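Local coordinates for protein putative bacteriocin (Brevibacillus laterosporus, PDB 4OZK) that probably kills or inhibits other bacteria, being a leaderless class IId bacteriocin with a defensin-like module held together by disulfides, at residues K24-V29 with C41-G46. Sequence-based numbering, arbitrary orientation.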
loop_
_atom_site.group_PDB
_atom_site.type_symbol
_atom_site.label_atom_id
_atom_site.label_comp_id
_atom_site.label_asym_id
_atom_site.label_seq_id
_atom_site.Cartn_x
_atom_site.Cartn_y
_atom_site.Cartn_z
ATOM N N LYS A 24 -1.167 6.571 -15.275
ATOM C CA LYS A 24 -1.719 5.343 -14.724
ATOM C C LYS A 24 -1.932 5.549 -13.229
ATOM O O LYS A 24 -1.159 6.266 -12.577
ATOM C CB LYS A 24 -0.755 4.183 -14.993
ATOM C CG LYS A 24 -1.137 2.858 -14.372
ATOM C CD LYS A 24 -0.313 1.730 -14.987
ATOM C CE LYS A 24 -0.764 1.441 -16.412
ATOM N NZ LYS A 24 0.303 0.799 -17.234
ATOM N N MET A 25 -2.986 4.942 -12.687
ATOM C CA MET A 25 -3.317 5.117 -11.278
ATOM C C MET A 25 -2.541 4.165 -10.376
ATOM O O MET A 25 -2.316 2.998 -10.725
ATOM C CB MET A 25 -4.814 4.900 -11.049
ATOM C CG MET A 25 -5.718 5.712 -11.948
ATOM S SD MET A 25 -7.430 5.390 -11.499
ATOM C CE MET A 25 -7.248 3.791 -10.704
ATOM N N TYR A 26 -2.151 4.657 -9.203
ATOM C CA TYR A 26 -1.445 3.837 -8.222
ATOM C C TYR A 26 -2.014 4.065 -6.826
ATOM O O TYR A 26 -2.622 5.108 -6.536
ATOM C CB TYR A 26 0.050 4.175 -8.217
ATOM C CG TYR A 26 0.341 5.568 -7.694
ATOM C CD1 TYR A 26 0.653 5.781 -6.349
ATOM C CD2 TYR A 26 0.295 6.674 -8.550
ATOM C CE1 TYR A 26 0.905 7.062 -5.869
ATOM C CE2 TYR A 26 0.553 7.954 -8.085
ATOM C CZ TYR A 26 0.857 8.142 -6.748
ATOM O OH TYR A 26 1.113 9.415 -6.299
ATOM N N ARG A 27 -1.825 3.084 -5.956
ATOM C CA ARG A 27 -2.105 3.277 -4.542
ATOM C C ARG A 27 -1.106 2.478 -3.741
ATOM O O ARG A 27 -0.380 1.635 -4.293
ATOM C CB ARG A 27 -3.541 2.878 -4.190
ATOM C CG ARG A 27 -3.864 1.407 -4.381
ATOM C CD ARG A 27 -5.338 1.159 -4.109
ATOM N NE ARG A 27 -5.669 -0.262 -4.216
ATOM C CZ ARG A 27 -6.906 -0.750 -4.218
ATOM N NH1 ARG A 27 -7.945 0.069 -4.125
ATOM N NH2 ARG A 27 -7.102 -2.058 -4.319
ATOM N N HIS A 28 -1.066 2.741 -2.439
ATOM C CA HIS A 28 -0.096 2.102 -1.555
ATOM C C HIS A 28 -0.779 1.063 -0.671
ATOM O O HIS A 28 -1.770 1.369 -0.004
ATOM C CB HIS A 28 0.571 3.161 -0.677
ATOM C CG HIS A 28 1.430 4.125 -1.441
ATOM N ND1 HIS A 28 1.799 3.917 -2.754
ATOM C CD2 HIS A 28 2.000 5.296 -1.069
ATOM C CE1 HIS A 28 2.562 4.920 -3.159
ATOM N NE2 HIS A 28 2.697 5.769 -2.157
ATOM N N VAL A 29 -0.263 -0.165 -0.669
ATOM C CA VAL A 29 -0.818 -1.210 0.195
ATOM C C VAL A 29 -0.044 -1.298 1.507
ATOM O O VAL A 29 1.186 -1.451 1.521
ATOM C CB VAL A 29 -0.829 -2.582 -0.490
ATOM C CG1 VAL A 29 -1.412 -3.616 0.452
ATOM C CG2 VAL A 29 -1.640 -2.520 -1.769
ATOM N N CYS A 41 3.847 -1.990 1.990
ATOM C CA CYS A 41 4.233 -3.300 1.418
ATOM C C CYS A 41 4.468 -3.312 -0.081
ATOM O O CYS A 41 5.435 -3.910 -0.563
ATOM C CB CYS A 41 3.182 -4.375 1.718
ATOM S SG CYS A 41 2.938 -4.704 3.442
ATOM N N ARG A 42 3.544 -2.700 -0.820
ATOM C CA ARG A 42 3.693 -2.585 -2.262
ATOM C C ARG A 42 2.957 -1.376 -2.811
ATOM O O ARG A 42 2.128 -0.750 -2.131
ATOM C CB ARG A 42 3.205 -3.852 -2.977
ATOM C CG ARG A 42 1.687 -4.020 -2.984
ATOM C CD ARG A 42 1.268 -5.145 -3.916
ATOM N NE ARG A 42 1.710 -6.446 -3.415
ATOM C CZ ARG A 42 1.664 -7.578 -4.114
ATOM N NH1 ARG A 42 1.199 -7.574 -5.356
ATOM N NH2 ARG A 42 2.088 -8.715 -3.572
ATOM N N THR A 43 3.288 -1.054 -4.056
ATOM C CA THR A 43 2.543 -0.075 -4.820
ATOM C C THR A 43 1.668 -0.877 -5.758
ATOM O O THR A 43 2.165 -1.708 -6.524
ATOM C CB THR A 43 3.473 0.809 -5.664
ATOM O OG1 THR A 43 4.478 1.411 -4.823
ATOM C CG2 THR A 43 2.664 1.882 -6.370
ATOM N N GLU A 44 0.359 -0.659 -5.681
ATOM C CA GLU A 44 -0.554 -1.311 -6.608
ATOM C C GLU A 44 -0.889 -0.364 -7.758
ATOM O O GLU A 44 -1.267 0.790 -7.536
ATOM C CB GLU A 44 -1.826 -1.770 -5.885
ATOM C CG GLU A 44 -2.860 -2.390 -6.801
ATOM C CD GLU A 44 -3.982 -3.073 -6.040
ATOM O OE1 GLU A 44 -4.766 -3.813 -6.693
ATOM O OE2 GLU A 44 -4.078 -2.870 -4.802
ATOM N N TRP A 45 -0.737 -0.846 -8.987
ATOM C CA TRP A 45 -1.040 -0.024 -10.154
ATOM C C TRP A 45 -2.387 -0.420 -10.755
ATOM O O TRP A 45 -2.695 -1.613 -10.875
ATOM C CB TRP A 45 0.101 -0.110 -11.179
ATOM C CG TRP A 45 1.380 0.555 -10.678
ATOM C CD1 TRP A 45 2.413 -0.034 -9.986
ATOM C CD2 TRP A 45 1.735 1.940 -10.821
ATOM N NE1 TRP A 45 3.382 0.906 -9.693
ATOM C CE2 TRP A 45 2.995 2.120 -10.200
ATOM C CE3 TRP A 45 1.107 3.043 -11.424
ATOM C CZ2 TRP A 45 3.645 3.378 -10.164
ATOM C CZ3 TRP A 45 1.751 4.295 -11.384
ATOM C CH2 TRP A 45 3.005 4.447 -10.761
ATOM N N GLY A 46 -3.188 0.587 -11.117
ATOM C CA GLY A 46 -4.544 0.362 -11.580
ATOM C C GLY A 46 -4.742 0.743 -13.029
ATOM O O GLY A 46 -3.863 0.498 -13.866
#
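R27 and E44 exchange two backbone hydrogen bonds, R27 N to E44 O and E44 N to R27 O, both 2.8 Å, within antiparallel strands 24-33 and 38-48 of a beta hairpin. The N-H of G46 points almost straight at M25 O. At the other end V29 N bonds to R42 O while C41 N reaches V29 O at 2.8 Å; with C41 and R42 both set against V29, this is a classic beta bulge.

On the face shared by R27, V29, R42 and E44, a salt bridge puts two hydrogen bonds into one oxygen: R27 NE (3.1 Å) and NH2 (3.2 Å) reach E44 OE2 from the same face of the carboxylate, the guanidinium and carboxylate planes being 75° apart. V29 CG2 packs on R42 CG.

On the reverse face Y26 CB sits over the six-membered ring of W45, 3.6 Å from its centroid and 14° off the normal, a CH-pi contact. With Y26 CG between the backbone N and the carbonyl carbon (chi1 68°), the two rings meet obliquely, centroids 5.4 Å apart. T43 OG1 is hydrogen-bonded to Y40 OH.

Backbone bonds thus set the register, paired charges and CH-pi packing join opposite faces, and the C41-C2 disulfide adds a covalent tie at the bulge.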